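Local coordinates for protein Two-component sensor histidine kinase (Nostoc sp., PDB 3OLO) that is a sensor histidine kinase whose PAS domain probably senses a signal and relays it to the kinase that phosphorylates its own histidine, at residues 24-30 against 109-115; 44-48 against 85-91; 77-83 against 95-101. All coordinates share one frame; numbering follows the deposited sequence. Where two conformers were deposited one is given.

Contact 1 of 3, residues 24-30 against 109-115; sequences EASFCLG and FSCVFVR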
loop_
_atom_site.group_PDB
_atom_site.type_symbol
_atom_site.label_atom_id
_atom_site.label_comp_id
_atom_site.label_asym_id
_atom_site.label_seq_id
_atom_site.Cartn_x
_atom_site.Cartn_y
_atom_site.Cartn_z
ATOM N N GLU A 24 -0.449 -6.334 4.190
ATOM C CA GLU A 24 0.558 -7.115 3.485
ATOM C C GLU A 24 1.951 -6.497 3.602
ATOM O O GLU A 24 2.112 -5.288 3.503
ATOM C CB GLU A 24 0.190 -7.273 2.010
ATOM C CG GLU A 24 1.346 -7.814 1.177
ATOM C CD GLU A 24 0.897 -8.756 0.075
ATOM O OE1 GLU A 24 -0.106 -8.451 -0.593
ATOM O OE2 GLU A 24 1.548 -9.805 -0.123
ATOM N N ALA A 25 2.958 -7.336 3.798
ATOM C CA ALA A 25 4.332 -6.856 3.802
ATOM C C ALA A 25 4.694 -6.330 2.418
ATOM O O ALA A 25 4.592 -7.040 1.423
ATOM C CB ALA A 25 5.287 -7.953 4.232
ATOM N N SER A 26 5.115 -5.075 2.374
ATOM C CA SER A 26 5.471 -4.396 1.137
ATOM C C SER A 26 6.777 -3.657 1.361
ATOM O O SER A 26 6.965 -3.037 2.412
ATOM C CB SER A 26 4.405 -3.357 0.765
ATOM O OG SER A 26 3.095 -3.898 0.791
ATOM N N PHE A 27 7.676 -3.683 0.382
ATOM C CA PHE A 27 8.913 -2.915 0.528
ATOM C C PHE A 27 9.585 -2.651 -0.802
ATOM O O PHE A 27 9.240 -3.261 -1.808
ATOM C CB PHE A 27 9.883 -3.618 1.483
ATOM C CG PHE A 27 10.252 -5.015 1.065
ATOM C CD1 PHE A 27 11.239 -5.235 0.118
ATOM C CD2 PHE A 27 9.620 -6.112 1.636
ATOM C CE1 PHE A 27 11.594 -6.535 -0.257
ATOM C CE2 PHE A 27 9.963 -7.407 1.269
ATOM C CZ PHE A 27 10.946 -7.621 0.319
ATOM N N CYS A 28 10.534 -1.720 -0.801
ATOM C CA CYS A 28 11.289 -1.388 -2.006
ATOM C C CYS A 28 12.760 -1.745 -1.835
ATOM O O CYS A 28 13.334 -1.486 -0.795
ATOM C CB CYS A 28 11.157 0.099 -2.326
ATOM S SG CYS A 28 9.514 0.579 -2.896
ATOM N N LEU A 29 13.338 -2.353 -2.867
ATOM C CA LEU A 29 14.755 -2.675 -2.925
ATOM C C LEU A 29 15.425 -1.834 -4.000
ATOM O O LEU A 29 14.842 -1.615 -5.055
ATOM C CB LEU A 29 14.939 -4.143 -3.297
ATOM C CG LEU A 29 14.274 -5.154 -2.372
ATOM C CD1 LEU A 29 14.315 -6.552 -2.993
ATOM C CD2 LEU A 29 14.960 -5.126 -1.018
ATOM N N GLY A 30 16.648 -1.377 -3.734
ATOM C CA GLY A 30 17.457 -0.695 -4.730
ATOM C C GLY A 30 18.126 -1.688 -5.666
ATOM O O GLY A 30 17.901 -2.892 -5.578
ATOM N N PHE A 109 14.597 0.406 -9.126
ATOM C CA PHE A 109 14.298 -0.243 -7.856
ATOM C C PHE A 109 13.123 -1.167 -8.065
ATOM O O PHE A 109 12.506 -1.149 -9.114
ATOM C CB PHE A 109 13.974 0.794 -6.785
ATOM C CG PHE A 109 12.797 1.662 -7.124
ATOM C CD1 PHE A 109 12.925 2.706 -8.017
ATOM C CD2 PHE A 109 11.567 1.434 -6.541
ATOM C CE1 PHE A 109 11.838 3.508 -8.327
ATOM C CE2 PHE A 109 10.483 2.229 -6.842
ATOM C CZ PHE A 109 10.617 3.268 -7.738
ATOM N N SER A 110 12.824 -2.001 -7.086
ATOM C CA SER A 110 11.679 -2.873 -7.230
ATOM C C SER A 110 10.728 -2.670 -6.074
ATOM O O SER A 110 11.137 -2.356 -4.968
ATOM C CB SER A 110 12.106 -4.336 -7.344
ATOM O OG SER A 110 12.871 -4.717 -6.228
ATOM N N CYS A 111 9.446 -2.782 -6.389
ATOM C CA CYS A 111 8.398 -2.895 -5.403
ATOM C C CYS A 111 8.182 -4.368 -5.167
ATOM O O CYS A 111 8.067 -5.151 -6.110
ATOM C CB CYS A 111 7.112 -2.262 -5.928
ATOM S SG CYS A 111 7.225 -0.478 -6.091
ATOM N N VAL A 112 8.116 -4.744 -3.905
ATOM C CA VAL A 112 8.003 -6.133 -3.542
ATOM C C VAL A 112 6.819 -6.295 -2.603
ATOM O O VAL A 112 6.699 -5.564 -1.628
ATOM C CB VAL A 112 9.297 -6.600 -2.850
ATOM C CG1 VAL A 112 9.201 -8.047 -2.436
ATOM C CG2 VAL A 112 10.477 -6.393 -3.775
ATOM N N PHE A 113 5.932 -7.233 -2.918
ATOM C CA PHE A 113 4.882 -7.643 -1.991
ATOM C C PHE A 113 5.123 -9.083 -1.554
ATOM O O PHE A 113 5.399 -9.954 -2.380
ATOM C CB PHE A 113 3.518 -7.485 -2.642
ATOM C CG PHE A 113 3.206 -6.069 -3.003
ATOM C CD1 PHE A 113 3.594 -5.555 -4.227
ATOM C CD2 PHE A 113 2.572 -5.235 -2.099
ATOM C CE1 PHE A 113 3.325 -4.244 -4.556
ATOM C CE2 PHE A 113 2.293 -3.923 -2.426
ATOM C CZ PHE A 113 2.683 -3.426 -3.650
ATOM N N VAL A 114 5.014 -9.330 -0.253
ATOM C CA VAL A 114 5.386 -10.624 0.307
ATOM C C VAL A 114 4.257 -11.214 1.141
ATOM O O VAL A 114 3.763 -10.590 2.074
ATOM C CB VAL A 114 6.657 -10.506 1.149
ATOM C CG1 VAL A 114 7.176 -11.890 1.562
ATOM C CG2 VAL A 114 7.706 -9.758 0.349
ATOM N N ARG A 115 3.836 -12.416 0.765
ATOM C CA ARG A 115 2.805 -13.139 1.489
ATOM C C ARG A 115 3.475 -14.251 2.260
ATOM O O ARG A 115 4.264 -15.007 1.706
ATOM C CB ARG A 115 1.784 -13.747 0.526
ATOM C CG ARG A 115 0.814 -12.756 -0.078
ATOM C CD ARG A 115 -0.071 -13.407 -1.133
ATOM N NE ARG A 115 0.498 -13.283 -2.474
ATOM C CZ ARG A 115 -0.139 -13.618 -3.593
ATOM N NH1 ARG A 115 0.458 -13.468 -4.771
ATOM N NH2 ARG A 115 -1.372 -14.104 -3.539
HETATM O O HOH W 1 2.367 -10.256 4.257
HETATM O O HOH W 2 15.746 -4.355 -6.994
#
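F27 and V112 form the middle of an antiparallel strand pairing, 25-29 against 109-115, at the buried centre of the PAS sheet, where the first strand of the fold lies beside the last. These two residues are a hydrogen-bonded pair: F27 N reaches V112 O at 2.9 Å, and V112 N returns to F27 O. L29 and S110 are joined by a second such pair of bonds. At the far end V114 N bonds A25 O, while a water bridges A25 N and V114 O.

On the face with F27, V112 CB sits 3.8 Å from the ring centroid, a CH-pi contact displaced toward the rim. The ring reaches it because CG is tucked between the backbone N and the carbonyl carbon (chi1 58°), which swings the phenyl toward the neighbouring strand. V114 CG2 closes on F27 CE2 at 3.4 Å, and F35 meets the same ring edge-to-face. The other face carries S26, C28, C111 and F113. Here S26 OG lies 3.2 Å from F113 CD2 while bonding back to E24 O, and C28 SG stands 4.1 Å from C111 SG, with no disulfide. L18 of the second subunit packs on all four.

A25, F27, V112 and V114 thus form an apolar patch, all but V112 against helix 40-46, with S110 OG held by a water at its end, whereas the opposite face serves the dimer interface.

Contact 2 of 3, residues 44-48 against 85-91; sequences RMTEY and YRSQSGR
The Y48 ring carries Q88 on one face: Q88 CB stands over its centre, 3.5 Å from the centroid in a CH-pi contact, and the Q88 amide stacks at 28° to the ring. T46 CB and R86 O lie at the edge of Y48. The Y85 ring receives M45, a selenomethionine, edge-on, with CE 3.6 Å from Y85 CE2. With CG anti to the backbone N (chi1 178°), Q88 lies along the tyrosine and its NE2 donates to E47 O at 2.8 Å. Q52 takes the other end of the amide.

E47, just past helix 40-46, reaches into the type I turn S87-G90. Its OE1 accepts from S87 OG (2.6 Å, above the carboxylate plane), S89 OG (2.6 Å, syn side) and S89 N (anti side). OE2 forms a salt bridge with R91 NE at 3.0 Å. A glutamine in its place would probably leave R91 NE without its counter-charge and weaken the bonds from S87 OG and S89 OG. So many donors should stabilise the negative charge, and with Q88 N bonding T46 O at 2.8 Å they tie the turn to the helix end, beside the Q88 amide packed over Y48.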
loop_
_atom_site.group_PDB
_atom_site.type_symbol
_atom_site.label_atom_id
_atom_site.label_comp_id
_atom_site.label_asym_id
_atom_site.label_seq_id
_atom_site.Cartn_x
_atom_site.Cartn_y
_atom_site.Cartn_z
ATOM N N ARG A 44 7.204 -6.266 11.013
ATOM C CA ARG A 44 6.614 -7.328 11.813
ATOM C C ARG A 44 7.040 -8.720 11.326
ATOM O O ARG A 44 7.385 -9.588 12.123
ATOM C CB ARG A 44 5.086 -7.233 11.809
ATOM C CG ARG A 44 4.436 -8.369 12.608
ATOM C CD ARG A 44 3.037 -8.724 12.135
ATOM N NE ARG A 44 2.678 -10.074 12.580
ATOM C CZ ARG A 44 2.884 -11.193 11.881
ATOM N NH1 ARG A 44 3.441 -11.154 10.665
ATOM N NH2 ARG A 44 2.519 -12.363 12.400
HETATM N N MSE A 45 7.013 -8.934 10.019
HETATM C CA MSE A 45 7.277 -10.259 9.467
HETATM C C MSE A 45 8.739 -10.665 9.641
HETATM O O MSE A 45 9.055 -11.797 10.024
HETATM C CB MSE A 45 6.923 -10.287 7.981
HETATM C CG MSE A 45 7.247 -11.599 7.302
HETATM SE SE MSE A 45 6.831 -11.540 5.372
HETATM C CE MSE A 45 8.150 -10.260 4.796
ATOM N N THR A 46 9.635 -9.742 9.341
ATOM C CA THR A 46 11.059 -10.029 9.417
ATOM C C THR A 46 11.583 -9.875 10.854
ATOM O O THR A 46 12.658 -10.371 11.177
ATOM C CB THR A 46 11.843 -9.066 8.538
ATOM O OG1 THR A 46 11.707 -7.739 9.072
ATOM C CG2 THR A 46 11.329 -9.100 7.107
ATOM N N GLU A 47 10.824 -9.159 11.684
ATOM C CA GLU A 47 11.125 -8.954 13.108
ATOM C C GLU A 47 12.290 -8.011 13.336
ATOM O O GLU A 47 12.822 -7.935 14.434
ATOM C CB GLU A 47 11.358 -10.286 13.832
ATOM C CG GLU A 47 10.195 -11.233 13.634
ATOM C CD GLU A 47 10.312 -12.481 14.445
ATOM O OE1 GLU A 47 11.389 -13.113 14.398
ATOM O OE2 GLU A 47 9.325 -12.832 15.127
ATOM N N TYR A 48 12.659 -7.277 12.295
ATOM C CA TYR A 48 13.655 -6.226 12.407
ATOM C C TYR A 48 12.978 -4.874 12.491
ATOM O O TYR A 48 11.898 -4.680 11.955
ATOM C CB TYR A 48 14.565 -6.246 11.195
ATOM C CG TYR A 48 15.495 -7.420 11.176
ATOM C CD1 TYR A 48 16.708 -7.371 11.844
ATOM C CD2 TYR A 48 15.165 -8.576 10.481
ATOM C CE1 TYR A 48 17.565 -8.446 11.830
ATOM C CE2 TYR A 48 16.013 -9.650 10.458
ATOM C CZ TYR A 48 17.210 -9.580 11.138
ATOM O OH TYR A 48 18.038 -10.645 11.110
ATOM N N TYR A 85 12.463 -16.986 4.165
ATOM C CA TYR A 85 13.034 -15.881 4.921
ATOM C C TYR A 85 13.455 -16.321 6.316
ATOM O O TYR A 85 12.840 -17.212 6.904
ATOM C CB TYR A 85 11.994 -14.777 5.096
ATOM C CG TYR A 85 11.787 -13.871 3.900
ATOM C CD1 TYR A 85 12.402 -14.117 2.677
ATOM C CD2 TYR A 85 10.982 -12.747 4.010
ATOM C CE1 TYR A 85 12.201 -13.266 1.585
ATOM C CE2 TYR A 85 10.786 -11.892 2.938
ATOM C CZ TYR A 85 11.398 -12.153 1.730
ATOM O OH TYR A 85 11.186 -11.295 0.665
ATOM N N ARG A 86 14.509 -15.701 6.841
ATOM C CA ARG A 86 14.871 -15.869 8.240
ATOM C C ARG A 86 14.644 -14.559 8.961
ATOM O O ARG A 86 15.128 -13.510 8.531
ATOM C CB ARG A 86 16.325 -16.293 8.411
ATOM C CG ARG A 86 16.726 -16.409 9.877
ATOM C CD ARG A 86 18.206 -16.671 10.053
ATOM N NE ARG A 86 18.608 -17.951 9.479
ATOM C CZ ARG A 86 19.421 -18.097 8.437
ATOM N NH1 ARG A 86 19.945 -17.035 7.836
ATOM N NH2 ARG A 86 19.725 -19.315 8.005
ATOM N N SER A 87 13.903 -14.626 10.060
ATOM C CA SER A 87 13.553 -13.434 10.811
ATOM C C SER A 87 14.620 -13.181 11.863
ATOM O O SER A 87 15.476 -14.030 12.104
ATOM C CB SER A 87 12.194 -13.601 11.472
ATOM O OG SER A 87 12.238 -14.613 12.457
ATOM N N GLN A 88 14.557 -12.020 12.498
ATOM C CA GLN A 88 15.559 -11.663 13.477
ATOM C C GLN A 88 15.640 -12.675 14.630
ATOM O O GLN A 88 16.728 -12.957 15.128
ATOM C CB GLN A 88 15.323 -10.258 14.016
ATOM C CG GLN A 88 16.351 -9.923 15.089
ATOM C CD GLN A 88 16.601 -8.448 15.247
ATOM O OE1 GLN A 88 17.741 -8.028 15.390
ATOM N NE2 GLN A 88 15.534 -7.651 15.240
ATOM N N SER A 89 14.513 -13.240 15.054
ATOM C CA SER A 89 14.567 -14.231 16.132
ATOM C C SER A 89 14.895 -15.641 15.627
ATOM O O SER A 89 14.824 -16.614 16.375
ATOM C CB SER A 89 13.258 -14.241 16.916
ATOM O OG SER A 89 12.216 -14.795 16.148
ATOM N N GLY A 90 15.248 -15.750 14.354
ATOM C CA GLY A 90 15.699 -17.013 13.803
ATOM C C GLY A 90 14.589 -17.898 13.267
ATOM O O GLY A 90 14.801 -19.084 13.063
ATOM N N ARG A 91 13.403 -17.346 13.041
ATOM C CA ARG A 91 12.347 -18.133 12.414
ATOM C C ARG A 91 12.685 -18.282 10.942
ATOM O O ARG A 91 13.108 -17.322 10.296
ATOM C CB ARG A 91 10.979 -17.472 12.566
ATOM C CG ARG A 91 10.577 -17.156 14.002
ATOM C CD ARG A 91 9.370 -16.208 14.025
ATOM N NE ARG A 91 8.998 -15.770 15.373
ATOM C CZ ARG A 91 8.171 -16.433 16.174
ATOM N NH1 ARG A 91 7.636 -17.580 15.778
ATOM N NH2 ARG A 91 7.884 -15.960 17.378
HETATM O O HOH W 3 9.688 -13.917 18.319
HETATM O O HOH W 4 17.738 -12.509 9.062
#

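Contact 3 of 3, residues 77-83 against 95-101; sequences NNYTFKT and VEMSLTF
V95 opens the segment paired with T83, V95 N bonding T83 O at 2.9 Å while the two CG2 methyls lie side by side. The hydroxyl of T83 is turned elsewhere, to D62. E96 comes next, on the face with T80, K82 and S98, its extended chain reaching toward K82. K82, bent at chi2 and chi4, places NZ 2.5 Å from E96 OE2, a salt bridge on the anti lone pair. The other oxygen, OE1, pairs with R115, so the carboxylate lies between two cations, which would probably hold it ionised.

M97, a selenomethionine, exchanges two backbone bonds with F81 and brings SE to 5.0 Å from the centroid of the F81 ring, an oblique Met-aromatic contact. These residues belong to the long hairpin of strands 78-86 and 92-104 in the antiparallel PAS sheet, with 78-86 outermost within the chain.

S98 OG meets T80 OG1 at 2.6 Å, and either hydroxyl may be the donor. L99 N bonds Y79 O almost straight, at 173°, and L99 CD1 lies 3.4 Å from F81 CE1, on a ring that H68 meets edge-to-face. T100 follows with its CG2 3.3 Å from N78 OD1, and N21 of the second subunit packs on it. F101 N donates to N77 O at 3.1 Å, just after helix 70-76 ends, while the F101 ring turns its edge to that carbonyl.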
loop_
_atom_site.group_PDB
_atom_site.type_symbol
_atom_site.label_atom_id
_atom_site.label_comp_id
_atom_site.label_asym_id
_atom_site.label_seq_id
_atom_site.Cartn_x
_atom_site.Cartn_y
_atom_site.Cartn_z
ATOM N N ASN A 77 10.886 -8.495 -15.213
ATOM C CA ASN A 77 10.340 -7.181 -14.855
ATOM C C ASN A 77 9.078 -7.222 -13.980
ATOM O O ASN A 77 8.800 -6.287 -13.229
ATOM C CB ASN A 77 10.075 -6.344 -16.100
ATOM C CG ASN A 77 10.135 -4.859 -15.811
ATOM O OD1 ASN A 77 11.158 -4.212 -16.040
ATOM N ND2 ASN A 77 9.045 -4.314 -15.282
ATOM N N ASN A 78 8.306 -8.294 -14.104
ATOM C CA ASN A 78 7.248 -8.601 -13.151
ATOM C C ASN A 78 7.282 -10.106 -12.928
ATOM O O ASN A 78 7.218 -10.870 -13.884
ATOM C CB ASN A 78 5.885 -8.170 -13.684
ATOM C CG ASN A 78 5.885 -6.746 -14.204
ATOM O OD1 ASN A 78 5.810 -5.797 -13.429
ATOM N ND2 ASN A 78 5.971 -6.589 -15.525
ATOM N N TYR A 79 7.394 -10.532 -11.675
ATOM C CA TYR A 79 7.631 -11.940 -11.379
ATOM C C TYR A 79 7.235 -12.281 -9.937
ATOM O O TYR A 79 7.414 -11.471 -9.032
ATOM C CB TYR A 79 9.107 -12.241 -11.621
ATOM C CG TYR A 79 9.447 -13.705 -11.729
ATOM C CD1 TYR A 79 8.877 -14.502 -12.712
ATOM C CD2 TYR A 79 10.368 -14.289 -10.860
ATOM C CE1 TYR A 79 9.204 -15.848 -12.819
ATOM C CE2 TYR A 79 10.703 -15.630 -10.960
ATOM C CZ TYR A 79 10.119 -16.404 -11.937
ATOM O OH TYR A 79 10.450 -17.733 -12.036
ATOM N N THR A 80 6.693 -13.481 -9.737
ATOM C CA THR A 80 6.270 -13.952 -8.416
ATOM C C THR A 80 6.889 -15.326 -8.190
ATOM O O THR A 80 6.849 -16.169 -9.088
ATOM C CB THR A 80 4.713 -14.068 -8.303
ATOM O OG1 THR A 80 4.120 -12.767 -8.344
ATOM C CG2 THR A 80 4.293 -14.748 -6.992
ATOM N N PHE A 81 7.464 -15.555 -7.009
ATOM C CA PHE A 81 8.079 -16.848 -6.704
ATOM C C PHE A 81 8.265 -17.049 -5.194
ATOM O O PHE A 81 8.150 -16.101 -4.421
ATOM C CB PHE A 81 9.428 -16.969 -7.418
ATOM C CG PHE A 81 10.462 -16.002 -6.919
ATOM C CD1 PHE A 81 10.536 -14.722 -7.434
ATOM C CD2 PHE A 81 11.352 -16.369 -5.927
ATOM C CE1 PHE A 81 11.485 -13.828 -6.976
ATOM C CE2 PHE A 81 12.300 -15.477 -5.460
ATOM C CZ PHE A 81 12.366 -14.205 -5.986
ATOM N N LYS A 82 8.556 -18.284 -4.784
ATOM C CA LYS A 82 8.697 -18.614 -3.365
ATOM C C LYS A 82 10.149 -18.587 -2.939
ATOM O O LYS A 82 11.033 -19.022 -3.673
ATOM C CB LYS A 82 8.193 -20.028 -3.066
ATOM C CG LYS A 82 6.845 -20.365 -3.621
ATOM C CD LYS A 82 5.724 -19.881 -2.727
ATOM C CE LYS A 82 4.435 -19.804 -3.513
ATOM N NZ LYS A 82 4.575 -18.798 -4.596
ATOM N N THR A 83 10.393 -18.111 -1.729
ATOM C CA THR A 83 11.676 -18.349 -1.107
ATOM C C THR A 83 11.471 -18.502 0.396
ATOM O O THR A 83 10.347 -18.418 0.878
ATOM C CB THR A 83 12.648 -17.223 -1.436
ATOM O OG1 THR A 83 13.985 -17.638 -1.126
ATOM C CG2 THR A 83 12.281 -15.954 -0.669
ATOM N N VAL A 95 7.814 -17.853 2.066
ATOM C CA VAL A 95 7.028 -16.713 1.599
ATOM C C VAL A 95 6.896 -16.747 0.076
ATOM O O VAL A 95 7.592 -17.496 -0.610
ATOM C CB VAL A 95 7.677 -15.367 1.990
ATOM C CG1 VAL A 95 7.882 -15.280 3.489
ATOM C CG2 VAL A 95 9.010 -15.189 1.282
ATOM N N GLU A 96 5.991 -15.921 -0.434
ATOM C CA GLU A 96 5.814 -15.719 -1.863
ATOM C C GLU A 96 6.034 -14.237 -2.129
ATOM O O GLU A 96 5.308 -13.392 -1.603
ATOM C CB GLU A 96 4.407 -16.155 -2.282
ATOM C CG GLU A 96 4.013 -15.787 -3.699
ATOM C CD GLU A 96 2.608 -16.272 -4.045
ATOM O OE1 GLU A 96 1.664 -15.466 -3.965
ATOM O OE2 GLU A 96 2.438 -17.457 -4.392
HETATM N N MSE A 97 7.068 -13.925 -2.905
HETATM C CA MSE A 97 7.399 -12.542 -3.239
HETATM C C MSE A 97 6.887 -12.212 -4.627
HETATM O O MSE A 97 7.075 -12.998 -5.550
HETATM C CB MSE A 97 8.917 -12.339 -3.277
HETATM C CG MSE A 97 9.641 -12.349 -1.980
HETATM SE SE MSE A 97 11.593 -12.216 -2.315
HETATM C CE MSE A 97 11.754 -10.357 -2.799
ATOM N N SER A 98 6.272 -11.042 -4.773
ATOM C CA SER A 98 5.928 -10.488 -6.081
ATOM C C SER A 98 6.738 -9.218 -6.308
ATOM O O SER A 98 6.715 -8.301 -5.492
ATOM C CB SER A 98 4.439 -10.176 -6.167
ATOM O OG SER A 98 3.683 -11.369 -6.236
ATOM N N LEU A 99 7.482 -9.178 -7.402
ATOM C CA LEU A 99 8.340 -8.046 -7.689
ATOM C C LEU A 99 7.861 -7.326 -8.925
ATOM O O LEU A 99 7.461 -7.962 -9.896
ATOM C CB LEU A 99 9.755 -8.504 -7.969
ATOM C CG LEU A 99 10.487 -9.213 -6.851
ATOM C CD1 LEU A 99 10.243 -10.713 -6.935
ATOM C CD2 LEU A 99 11.955 -8.878 -6.984
ATOM N N THR A 100 7.934 -5.999 -8.872
ATOM C CA THR A 100 7.768 -5.141 -10.028
ATOM C C THR A 100 8.962 -4.199 -10.077
ATOM O O THR A 100 9.246 -3.523 -9.099
ATOM C CB THR A 100 6.513 -4.290 -9.894
ATOM O OG1 THR A 100 5.389 -5.133 -9.618
ATOM C CG2 THR A 100 6.266 -3.503 -11.168
ATOM N N PHE A 101 9.655 -4.132 -11.208
ATOM C CA PHE A 101 10.786 -3.219 -11.320
ATOM C C PHE A 101 10.352 -1.904 -11.932
ATOM O O PHE A 101 9.561 -1.877 -12.862
ATOM C CB PHE A 101 11.909 -3.843 -12.126
ATOM C CG PHE A 101 12.568 -4.981 -11.427
ATOM C CD1 PHE A 101 12.075 -6.272 -11.566
ATOM C CD2 PHE A 101 13.663 -4.764 -10.605
ATOM C CE1 PHE A 101 12.676 -7.333 -10.902
ATOM C CE2 PHE A 101 14.273 -5.819 -9.947
ATOM C CZ PHE A 101 13.778 -7.106 -10.097
#

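Overall arrangement
All three contacts meet on one antiparallel sheet. Contacts 1 and 3 lie about 9 Å apart between centres and use neighbouring strands, 107-116 and 92-104: F113 O is 2.8 Å from S98 N, a probable hydrogen bond, and the E96 carboxylate of contact 3 is shared with R115 of contact 1. Contact 2 sits nearer the domain edge, its centre about 16 Å from that of contact 1 and 19 Å from that of contact 3. Y85 and M45 link it inward: M45 CE packs 3.7 Å from A25 CB, and Y85 reaches F27, V95 and M97. Contacts 2 and 3 share strand 78-86; their segments alternate along the chain, and both nest within the loop closed by contact 1.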